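Long-range contacts in uncharacterized conserved protein YndB, AHSA1/START domain (Micromonospora chersina, PDB 6V04), which is of unknown function but belongs to the dynemicin biosynthetic locus and has a START/Bet v1-like fold, consistent with a role in making that antibiotic: residues A[77-82]-A[92-97]; A[163-168]-A[227-232]; A[197-202]-A[210-215]. One frame throughout, in Å; residues are numbered along the deposited sequence.

Interaction 1 (A[77-82]-A[92-97])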
loop_
_atom_site.group_PDB
_atom_site.type_symbol
_atom_site.label_atom_id
_atom_site.label_comp_id
_atom_site.label_asym_id
_atom_site.label_seq_id
_atom_site.Cartn_x
_atom_site.Cartn_y
_atom_site.Cartn_z
ATOM N N LEU A 77 19.937 6.296 4.016
ATOM C CA LEU A 77 18.854 6.212 4.978
ATOM C C LEU A 77 18.517 4.744 5.166
ATOM O O LEU A 77 18.295 4.038 4.182
ATOM C CB LEU A 77 17.612 6.953 4.470
ATOM C CG LEU A 77 17.769 8.448 4.224
ATOM C CD1 LEU A 77 16.666 8.945 3.303
ATOM C CD2 LEU A 77 17.724 9.181 5.542
ATOM N N LEU A 78 18.476 4.290 6.416
ATOM C CA LEU A 78 18.083 2.927 6.746
ATOM C C LEU A 78 16.897 2.994 7.691
ATOM O O LEU A 78 16.993 3.604 8.762
ATOM C CB LEU A 78 19.234 2.164 7.396
ATOM C CG LEU A 78 20.491 2.155 6.540
ATOM C CD1 LEU A 78 21.627 1.486 7.293
ATOM C CD2 LEU A 78 20.238 1.437 5.241
ATOM N N PHE A 79 15.809 2.332 7.315
ATOM C CA PHE A 79 14.584 2.394 8.093
ATOM C C PHE A 79 13.751 1.142 7.868
ATOM O O PHE A 79 14.002 0.344 6.963
ATOM C CB PHE A 79 13.778 3.667 7.761
ATOM C CG PHE A 79 13.481 3.864 6.290
ATOM C CD1 PHE A 79 14.382 4.516 5.464
ATOM C CD2 PHE A 79 12.282 3.444 5.747
ATOM C CE1 PHE A 79 14.098 4.712 4.120
ATOM C CE2 PHE A 79 12.002 3.637 4.402
ATOM C CZ PHE A 79 12.909 4.272 3.595
ATOM N N ARG A 80 12.773 0.968 8.746
ATOM C CA ARG A 80 11.808 -0.116 8.683
ATOM C C ARG A 80 10.421 0.490 8.528
ATOM O O ARG A 80 10.144 1.567 9.064
ATOM C CB ARG A 80 11.886 -0.965 9.947
ATOM C CG ARG A 80 13.175 -1.757 10.039
ATOM C CD ARG A 80 13.413 -2.251 11.442
ATOM N NE ARG A 80 13.810 -1.170 12.342
ATOM C CZ ARG A 80 13.091 -0.715 13.365
ATOM N NH1 ARG A 80 11.905 -1.236 13.660
ATOM N NH2 ARG A 80 13.581 0.261 14.119
ATOM N N TRP A 81 9.542 -0.179 7.787
ATOM C CA TRP A 81 8.203 0.378 7.690
ATOM C C TRP A 81 7.153 -0.713 7.537
ATOM O O TRP A 81 7.450 -1.878 7.259
ATOM C CB TRP A 81 8.139 1.420 6.571
ATOM C CG TRP A 81 8.182 0.988 5.125
ATOM C CD1 TRP A 81 8.109 -0.263 4.604
ATOM C CD2 TRP A 81 8.279 1.880 4.010
ATOM N NE1 TRP A 81 8.177 -0.213 3.231
ATOM C CE2 TRP A 81 8.269 1.098 2.844
ATOM C CE3 TRP A 81 8.364 3.272 3.894
ATOM C CZ2 TRP A 81 8.343 1.660 1.565
ATOM C CZ3 TRP A 81 8.442 3.829 2.626
ATOM C CH2 TRP A 81 8.421 3.030 1.483
ATOM N N SER A 82 5.897 -0.294 7.739
ATOM C CA SER A 82 4.736 -1.172 7.756
ATOM C C SER A 82 3.637 -0.517 6.933
ATOM O O SER A 82 3.157 0.566 7.296
ATOM C CB SER A 82 4.257 -1.407 9.191
ATOM O OG SER A 82 3.010 -2.078 9.222
ATOM N N VAL A 92 14.177 -1.291 4.721
ATOM C CA VAL A 92 14.354 -0.464 3.534
ATOM C C VAL A 92 15.662 0.305 3.655
ATOM O O VAL A 92 16.000 0.815 4.729
ATOM C CB VAL A 92 13.157 0.493 3.320
ATOM C CG1 VAL A 92 13.314 1.288 2.033
ATOM C CG2 VAL A 92 11.842 -0.305 3.284
ATOM N N GLY A 93 16.404 0.372 2.556
ATOM C CA GLY A 93 17.597 1.197 2.513
ATOM C C GLY A 93 17.630 2.058 1.270
ATOM O O GLY A 93 17.303 1.579 0.181
ATOM N N TRP A 94 17.965 3.343 1.423
ATOM C CA TRP A 94 18.197 4.251 0.306
ATOM C C TRP A 94 19.650 4.684 0.397
ATOM O O TRP A 94 20.033 5.361 1.355
ATOM C CB TRP A 94 17.280 5.474 0.367
ATOM C CG TRP A 94 15.823 5.236 0.175
ATOM C CD1 TRP A 94 15.196 4.058 -0.116
ATOM C CD2 TRP A 94 14.797 6.232 0.259
ATOM N NE1 TRP A 94 13.832 4.270 -0.221
ATOM C CE2 TRP A 94 13.572 5.593 0.012
ATOM C CE3 TRP A 94 14.803 7.610 0.525
ATOM C CZ2 TRP A 94 12.359 6.277 0.025
ATOM C CZ3 TRP A 94 13.596 8.286 0.533
ATOM C CH2 TRP A 94 12.394 7.618 0.284
ATOM N N THR A 95 20.464 4.283 -0.577
ATOM C CA THR A 95 21.906 4.490 -0.522
ATOM C C THR A 95 22.358 5.265 -1.749
ATOM O O THR A 95 22.005 4.905 -2.877
ATOM C CB THR A 95 22.642 3.153 -0.427
ATOM O OG1 THR A 95 22.090 2.395 0.660
ATOM C CG2 THR A 95 24.149 3.358 -0.220
ATOM N N LEU A 96 23.126 6.329 -1.523
ATOM C CA LEU A 96 23.635 7.175 -2.592
ATOM C C LEU A 96 25.100 6.872 -2.847
ATOM O O LEU A 96 25.901 6.818 -1.908
ATOM C CB LEU A 96 23.510 8.653 -2.244
ATOM C CG LEU A 96 22.090 9.176 -2.090
ATOM C CD1 LEU A 96 22.134 10.676 -1.917
ATOM C CD2 LEU A 96 21.224 8.775 -3.278
ATOM N N THR A 97 25.449 6.727 -4.118
ATOM C CA THR A 97 26.838 6.626 -4.534
ATOM C C THR A 97 27.095 7.665 -5.611
ATOM O O THR A 97 26.361 7.734 -6.604
ATOM C CB THR A 97 27.168 5.218 -5.032
ATOM O OG1 THR A 97 26.351 4.887 -6.157
ATOM C CG2 THR A 97 26.907 4.203 -3.934
#
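F79 and V92 face each other as a hydrogen-bonded pair of a β-hairpin, strands 76-83 and 90-98 of an antiparallel sheet in a START/Bet v1-like domain. The segments run almost exactly antiparallel (171°), and L77 with W94 forms a second hydrogen-bonded pair. Each pair closes two backbone bonds, among them L77 N to W94 O at 2.8 Å.

L77, F79, V92 and W94 lie on one face of the sheet, and the W81 ring packs there too. The phenyl of F79 is placed by a first torsion of 54°, which sets CG between the backbone N and the carbonyl carbon and brings the ring over V92. V92 CB then sits over its face, 3.9 Å from the ring centroid, while CG1 comes to 3.4 Å from F79 CZ. The far edge of the same ring, led by CZ, points at the five-membered ring of W94 in a T-shaped stack with planes at 85°. A leucine here has no ring face for V92 CB and no edge to turn to W94, and would probably leave a gap between the valine and the indole. L77 adds its CD1, 3.6 Å from W94 CE3.

Beyond the hairpin, W94 also meets F41 and W126, and W81 stacks on F64, so these side chains form part of an aromatic cluster. On the other face L78 CD2 lies 3.8 Å from G93 CA. V92 splits its branches between two rings: CG1 packs on F79, and CG2 stands over the five-membered ring of W81, 3.8 Å from its centroid.

Interaction 2 (A[163-168]-A[227-232])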
loop_
_atom_site.group_PDB
_atom_site.type_symbol
_atom_site.label_atom_id
_atom_site.label_comp_id
_atom_site.label_asym_id
_atom_site.label_seq_id
_atom_site.Cartn_x
_atom_site.Cartn_y
_atom_site.Cartn_z
ATOM N N HIS A 163 -9.480 -18.859 10.843
ATOM C CA HIS A 163 -9.052 -18.489 9.505
ATOM C C HIS A 163 -10.054 -17.502 8.918
ATOM O O HIS A 163 -11.262 -17.672 9.115
ATOM C CB HIS A 163 -8.939 -19.747 8.618
ATOM C CG HIS A 163 -8.196 -19.527 7.337
ATOM N ND1 HIS A 163 -8.688 -18.749 6.313
ATOM C CD2 HIS A 163 -7.014 -20.019 6.900
ATOM C CE1 HIS A 163 -7.824 -18.737 5.314
ATOM N NE2 HIS A 163 -6.801 -19.507 5.643
ATOM N N PRO A 164 -9.589 -16.473 8.198
ATOM C CA PRO A 164 -10.507 -15.414 7.733
ATOM C C PRO A 164 -11.410 -15.817 6.572
ATOM O O PRO A 164 -12.379 -15.092 6.296
ATOM C CB PRO A 164 -9.553 -14.286 7.310
ATOM C CG PRO A 164 -8.277 -15.016 6.963
ATOM C CD PRO A 164 -8.180 -16.089 7.979
ATOM N N LEU A 165 -11.116 -16.904 5.858
ATOM C CA LEU A 165 -11.840 -17.228 4.638
ATOM C C LEU A 165 -12.721 -18.454 4.830
ATOM O O LEU A 165 -12.541 -19.495 4.179
ATOM C CB LEU A 165 -10.872 -17.410 3.461
ATOM C CG LEU A 165 -10.073 -16.146 3.133
ATOM C CD1 LEU A 165 -9.212 -16.362 1.891
ATOM C CD2 LEU A 165 -11.009 -14.942 2.939
ATOM N N ARG A 166 -13.700 -18.325 5.722
ATOM C CA ARG A 166 -14.712 -19.340 5.963
ATOM C C ARG A 166 -16.069 -18.663 5.953
ATOM O O ARG A 166 -16.194 -17.510 6.373
ATOM C CB ARG A 166 -14.519 -20.029 7.300
ATOM C CG ARG A 166 -13.189 -20.765 7.447
ATOM C CD ARG A 166 -12.991 -21.170 8.883
ATOM N NE ARG A 166 -11.752 -21.927 9.089
ATOM C CZ ARG A 166 -11.133 -22.024 10.256
ATOM N NH1 ARG A 166 -11.634 -21.426 11.331
ATOM N NH2 ARG A 166 -10.007 -22.723 10.348
ATOM N N GLU A 167 -17.092 -19.381 5.486
ATOM C CA GLU A 167 -18.407 -18.752 5.474
ATOM C C GLU A 167 -18.779 -18.279 6.867
ATOM O O GLU A 167 -19.411 -17.224 7.020
ATOM C CB GLU A 167 -19.464 -19.710 4.927
ATOM C CG GLU A 167 -19.513 -19.776 3.397
ATOM C CD GLU A 167 -19.872 -18.442 2.735
ATOM O OE1 GLU A 167 -20.219 -17.475 3.451
ATOM O OE2 GLU A 167 -19.809 -18.363 1.487
ATOM N N GLU A 168 -18.356 -19.012 7.892
ATOM C CA GLU A 168 -18.708 -18.698 9.266
ATOM C C GLU A 168 -17.754 -17.708 9.933
ATOM O O GLU A 168 -17.988 -17.353 11.093
ATOM C CB GLU A 168 -18.787 -19.989 10.093
ATOM C CG GLU A 168 -17.460 -20.670 10.416
ATOM C CD GLU A 168 -17.041 -21.711 9.393
ATOM O OE1 GLU A 168 -17.578 -21.718 8.262
ATOM O OE2 GLU A 168 -16.171 -22.543 9.738
ATOM N N VAL A 227 -9.525 -11.481 -2.311
ATOM C CA VAL A 227 -8.915 -11.700 -1.006
ATOM C C VAL A 227 -8.312 -13.101 -1.018
ATOM O O VAL A 227 -8.951 -14.051 -1.482
ATOM C CB VAL A 227 -9.953 -11.568 0.123
ATOM C CG1 VAL A 227 -9.307 -11.780 1.490
ATOM C CG2 VAL A 227 -10.635 -10.217 0.064
ATOM N N ARG A 228 -7.088 -13.231 -0.528
ATOM C CA ARG A 228 -6.414 -14.518 -0.545
ATOM C C ARG A 228 -5.619 -14.687 0.734
ATOM O O ARG A 228 -5.222 -13.711 1.369
ATOM C CB ARG A 228 -5.489 -14.643 -1.762
ATOM C CG ARG A 228 -6.122 -14.162 -3.054
ATOM C CD ARG A 228 -5.530 -14.823 -4.288
ATOM N NE ARG A 228 -5.845 -14.065 -5.498
ATOM C CZ ARG A 228 -7.066 -13.937 -6.015
ATOM N NH1 ARG A 228 -8.113 -14.508 -5.431
ATOM N NH2 ARG A 228 -7.244 -13.223 -7.119
ATOM N N THR A 229 -5.383 -15.940 1.104
ATOM C CA THR A 229 -4.455 -16.258 2.176
ATOM C C THR A 229 -3.359 -17.160 1.627
ATOM O O THR A 229 -3.618 -18.058 0.824
ATOM C CB THR A 229 -5.169 -16.923 3.358
ATOM O OG1 THR A 229 -5.978 -18.008 2.889
ATOM C CG2 THR A 229 -6.022 -15.925 4.089
ATOM N N GLU A 230 -2.125 -16.879 2.029
ATOM C CA GLU A 230 -0.972 -17.671 1.628
ATOM C C GLU A 230 -0.290 -18.178 2.889
ATOM O O GLU A 230 0.107 -17.359 3.738
ATOM C CB GLU A 230 0.007 -16.852 0.784
ATOM C CG GLU A 230 1.256 -17.634 0.428
ATOM C CD GLU A 230 2.048 -17.033 -0.719
ATOM O OE1 GLU A 230 1.453 -16.330 -1.561
ATOM O OE2 GLU A 230 3.274 -17.270 -0.777
ATOM N N PRO A 231 -0.119 -19.483 3.071
ATOM C CA PRO A 231 0.510 -19.969 4.299
ATOM C C PRO A 231 2.014 -19.770 4.276
ATOM O O PRO A 231 2.646 -19.717 3.217
ATOM C CB PRO A 231 0.145 -21.457 4.326
ATOM C CG PRO A 231 -0.156 -21.816 2.918
ATOM C CD PRO A 231 -0.604 -20.578 2.211
ATOM N N GLY A 232 2.578 -19.649 5.474
ATOM C CA GLY A 232 4.013 -19.508 5.623
ATOM C C GLY A 232 4.454 -19.832 7.030
ATOM O O GLY A 232 3.652 -19.835 7.968
#
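T229 meets H163, P164 and L165 together, fastening an irregular segment that follows strand 151-157 onto the end of strand 223-230. The two backbones stay well apart, with L165 CA and T229 CA 7.8 Å from each other, and side chains do most of the bridging.

The polar part is at the imidazole. T229 OG1 lies in the plane of the H163 ring, at its edge, 3.1 Å from CE1 and 3.2 Å from NE2 of H163. Another atom on the rim of that ring is occupied within its own segment: ND1 of H163 accepts the backbone N-H of L165 at 3.1 Å, nearly straight (166°) and only 3° out of the ring plane. This bond fixes how the imidazole is turned, and so presents its CE1-NE2 edge to the threonine. CG anti to the backbone N (chi1 -166°) swings the H163 ring out to meet T229, the two side chains coming from opposite directions.

The apolar part is made of branch ends. T229 CG2 touches P164 CG at 3.8 Å, and L165 reaches tip to tip toward the same methyl, its CD1 3.9 Å from T229 CG2. The other leucine branch, CD2, meets V227 CG1 at 3.9 Å, the side chains crossing at a slant.

The patch continues into the sheet, where L238 of strand 236-243 touches P164, V227 and T229, and L210 of strand 209-214 packs against L165. P164 O accepts a bond from W173 NE1 of the short helix 170-173, which follows soon after in the chain, so the segment 163-168 touches both that helix and the sheet.

Interaction 3 (A[197-202]-A[210-215])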
loop_
_atom_site.group_PDB
_atom_site.type_symbol
_atom_site.label_atom_id
_atom_site.label_comp_id
_atom_site.label_asym_id
_atom_site.label_seq_id
_atom_site.Cartn_x
_atom_site.Cartn_y
_atom_site.Cartn_z
ATOM N N PHE A 197 -23.212 -0.261 -0.292
ATOM C CA PHE A 197 -22.900 -0.656 -1.653
ATOM C C PHE A 197 -23.384 -2.075 -1.918
ATOM O O PHE A 197 -23.253 -2.957 -1.061
ATOM C CB PHE A 197 -21.387 -0.573 -1.903
ATOM C CG PHE A 197 -20.844 0.811 -1.768
ATOM C CD1 PHE A 197 -20.523 1.328 -0.523
ATOM C CD2 PHE A 197 -20.678 1.611 -2.882
ATOM C CE1 PHE A 197 -20.039 2.615 -0.392
ATOM C CE2 PHE A 197 -20.199 2.900 -2.759
ATOM C CZ PHE A 197 -19.875 3.405 -1.511
ATOM N N THR A 198 -23.915 -2.293 -3.118
ATOM C CA THR A 198 -24.350 -3.624 -3.525
ATOM C C THR A 198 -23.153 -4.540 -3.786
ATOM O O THR A 198 -22.233 -4.195 -4.538
ATOM C CB THR A 198 -25.205 -3.536 -4.779
ATOM O OG1 THR A 198 -26.370 -2.741 -4.516
ATOM C CG2 THR A 198 -25.636 -4.924 -5.225
ATOM N N LEU A 199 -23.196 -5.727 -3.198
ATOM C CA LEU A 199 -22.168 -6.746 -3.366
ATOM C C LEU A 199 -22.740 -7.830 -4.270
ATOM O O LEU A 199 -23.879 -8.271 -4.064
ATOM C CB LEU A 199 -21.762 -7.308 -2.003
ATOM C CG LEU A 199 -20.549 -8.236 -1.955
ATOM C CD1 LEU A 199 -19.911 -8.208 -0.584
ATOM C CD2 LEU A 199 -20.978 -9.649 -2.302
ATOM N N ARG A 200 -21.969 -8.238 -5.275
ATOM C CA ARG A 200 -22.400 -9.218 -6.264
ATOM C C ARG A 200 -21.322 -10.279 -6.456
ATOM O O ARG A 200 -20.142 -10.063 -6.170
ATOM C CB ARG A 200 -22.683 -8.588 -7.636
ATOM C CG ARG A 200 -23.703 -7.463 -7.646
ATOM C CD ARG A 200 -25.126 -7.945 -7.378
ATOM N NE ARG A 200 -26.099 -7.211 -8.186
ATOM C CZ ARG A 200 -27.379 -7.037 -7.864
ATOM N NH1 ARG A 200 -27.866 -7.532 -6.733
ATOM N NH2 ARG A 200 -28.176 -6.353 -8.675
ATOM N N ASP A 201 -21.742 -11.416 -7.011
ATOM C CA ASP A 201 -20.818 -12.459 -7.470
ATOM C C ASP A 201 -19.903 -12.959 -6.354
ATOM O O ASP A 201 -18.716 -13.225 -6.566
ATOM C CB ASP A 201 -19.998 -11.961 -8.660
ATOM C CG ASP A 201 -20.870 -11.616 -9.861
ATOM O OD1 ASP A 201 -21.894 -12.299 -10.064
ATOM O OD2 ASP A 201 -20.536 -10.663 -10.593
ATOM N N TRP A 202 -20.459 -13.137 -5.161
ATOM C CA TRP A 202 -19.693 -13.704 -4.052
ATOM C C TRP A 202 -19.257 -15.128 -4.380
ATOM O O TRP A 202 -20.097 -15.978 -4.688
ATOM C CB TRP A 202 -20.556 -13.693 -2.793
ATOM C CG TRP A 202 -19.955 -14.313 -1.557
ATOM C CD1 TRP A 202 -20.041 -15.620 -1.169
ATOM C CD2 TRP A 202 -19.211 -13.640 -0.536
ATOM N NE1 TRP A 202 -19.379 -15.804 0.027
ATOM C CE2 TRP A 202 -18.863 -14.604 0.435
ATOM C CE3 TRP A 202 -18.795 -12.321 -0.352
ATOM C CZ2 TRP A 202 -18.146 -14.280 1.575
ATOM C CZ3 TRP A 202 -18.075 -12.003 0.777
ATOM C CH2 TRP A 202 -17.754 -12.974 1.724
ATOM N N LEU A 210 -11.250 -15.552 -1.957
ATOM C CA LEU A 210 -12.587 -14.974 -1.966
ATOM C C LEU A 210 -12.612 -13.899 -3.032
ATOM O O LEU A 210 -11.732 -13.035 -3.048
ATOM C CB LEU A 210 -12.931 -14.382 -0.595
ATOM C CG LEU A 210 -14.126 -13.428 -0.526
ATOM C CD1 LEU A 210 -15.409 -14.164 -0.863
ATOM C CD2 LEU A 210 -14.194 -12.811 0.851
ATOM N N THR A 211 -13.595 -13.947 -3.927
ATOM C CA THR A 211 -13.773 -12.872 -4.887
ATOM C C THR A 211 -15.208 -12.381 -4.823
ATOM O O THR A 211 -16.140 -13.133 -4.516
ATOM C CB THR A 211 -13.427 -13.295 -6.321
ATOM O OG1 THR A 211 -14.256 -14.378 -6.747
ATOM C CG2 THR A 211 -11.984 -13.743 -6.398
ATOM N N PHE A 212 -15.369 -11.093 -5.089
ATOM C CA PHE A 212 -16.698 -10.511 -5.225
ATOM C C PHE A 212 -16.551 -9.166 -5.912
ATOM O O PHE A 212 -15.450 -8.633 -6.060
ATOM C CB PHE A 212 -17.434 -10.384 -3.871
ATOM C CG PHE A 212 -16.701 -9.580 -2.832
ATOM C CD1 PHE A 212 -16.885 -8.215 -2.731
ATOM C CD2 PHE A 212 -15.851 -10.193 -1.925
ATOM C CE1 PHE A 212 -16.217 -7.482 -1.771
ATOM C CE2 PHE A 212 -15.175 -9.468 -0.974
ATOM C CZ PHE A 212 -15.362 -8.105 -0.884
ATOM N N ALA A 213 -17.690 -8.620 -6.321
ATOM C CA ALA A 213 -17.751 -7.337 -6.992
ATOM C C ALA A 213 -18.529 -6.380 -6.113
ATOM O O ALA A 213 -19.441 -6.791 -5.393
ATOM C CB ALA A 213 -18.423 -7.459 -8.355
ATOM N N VAL A 214 -18.132 -5.114 -6.136
ATOM C CA VAL A 214 -18.879 -4.059 -5.451
ATOM C C VAL A 214 -19.333 -3.039 -6.485
ATOM O O VAL A 214 -18.510 -2.436 -7.188
ATOM C CB VAL A 214 -18.050 -3.404 -4.340
ATOM C CG1 VAL A 214 -18.883 -2.336 -3.635
ATOM C CG2 VAL A 214 -17.580 -4.444 -3.344
ATOM N N GLU A 215 -20.647 -2.859 -6.576
ATOM C CA GLU A 215 -21.233 -1.893 -7.487
ATOM C C GLU A 215 -21.095 -0.501 -6.899
ATOM O O GLU A 215 -21.228 -0.319 -5.688
ATOM C CB GLU A 215 -22.714 -2.185 -7.710
ATOM C CG GLU A 215 -23.034 -3.513 -8.318
ATOM C CD GLU A 215 -24.524 -3.675 -8.582
ATOM O OE1 GLU A 215 -25.304 -2.767 -8.213
ATOM O OE2 GLU A 215 -24.908 -4.713 -9.153
HETATM O O HOH W 1 -23.905 -0.052 -4.900
HETATM O O HOH W 2 -16.475 -13.388 -7.922
#
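W202 and L210 meet with a methyl group over an indole: CD1 of L210 stands almost exactly above the six-membered ring of W202, 3.5 Å from its centroid and 5° off the normal. F212 lies alongside that ring with its plane near parallel, slid so far that the two barely overlap, and its own face carries L199 CD1, 4.1 Å from the centroid. L199 CG extends trans to its backbone N (chi1 -171°), which carries the methyl across to the phenyl. Further along, F197 CB packs on V214 CG1 at 3.5 Å, and the edge of the F197 ring faces the carbonyl oxygen of E215. The E215 side chain runs alongside T198, with OE1 3.5 Å from T198 CB. Its OE2 forms a salt bridge with R200 NE at 2.9 Å, but the hydrogen bond is weak and bent (122°), and the guanidinium and carboxylate planes are nearly perpendicular.

The backbone sets this pairing. R200 and A213 form a hydrogen-bonded pair of the β-hairpin built from strands 196-205 and 209-214, with A213 N to R200 O at 2.8 Å, and E215 N bonds T198 O. Past this pair D201 and W202 both lie opposite F212, a β-bulge in which D201 takes a left-handed backbone conformation; the ladder resumes where T211 bonds Q203. One water links D201 O to T211 OG1 at the bulge, and another joins T198 N to E215 O at the far end.

Outward again, F262 meets the F197 ring edge-to-face, and W202 NE1 is held by E167.

The chemistry suggests that backbone bonds and apolar packing do most to hold this hairpin, while the bent bond and poorly ordered, exposed arginine point to a loosely held charge pair.

How the interactions relate
Along the chain interaction 1 comes first and stands apart, its centre 32 Å from that of interaction 2 and 39 Å from that of interaction 3. It belongs to the sheet that includes strands 76-83 and 90-98; interaction 3 lies in a second sheet with the same seven-strand order, and interaction 2 packs a loop onto a strand of it, consistent with two START/Bet v1-like units of the same topology. Interactions 2 and 3 have centres 17 Å apart and touch: neighbouring strands 209-214 and 223-230 share a probable hydrogen bond between V227 O and L210 N, and E167 meets W202. A loop before the hairpin and a strand after it are thus brought against it in space.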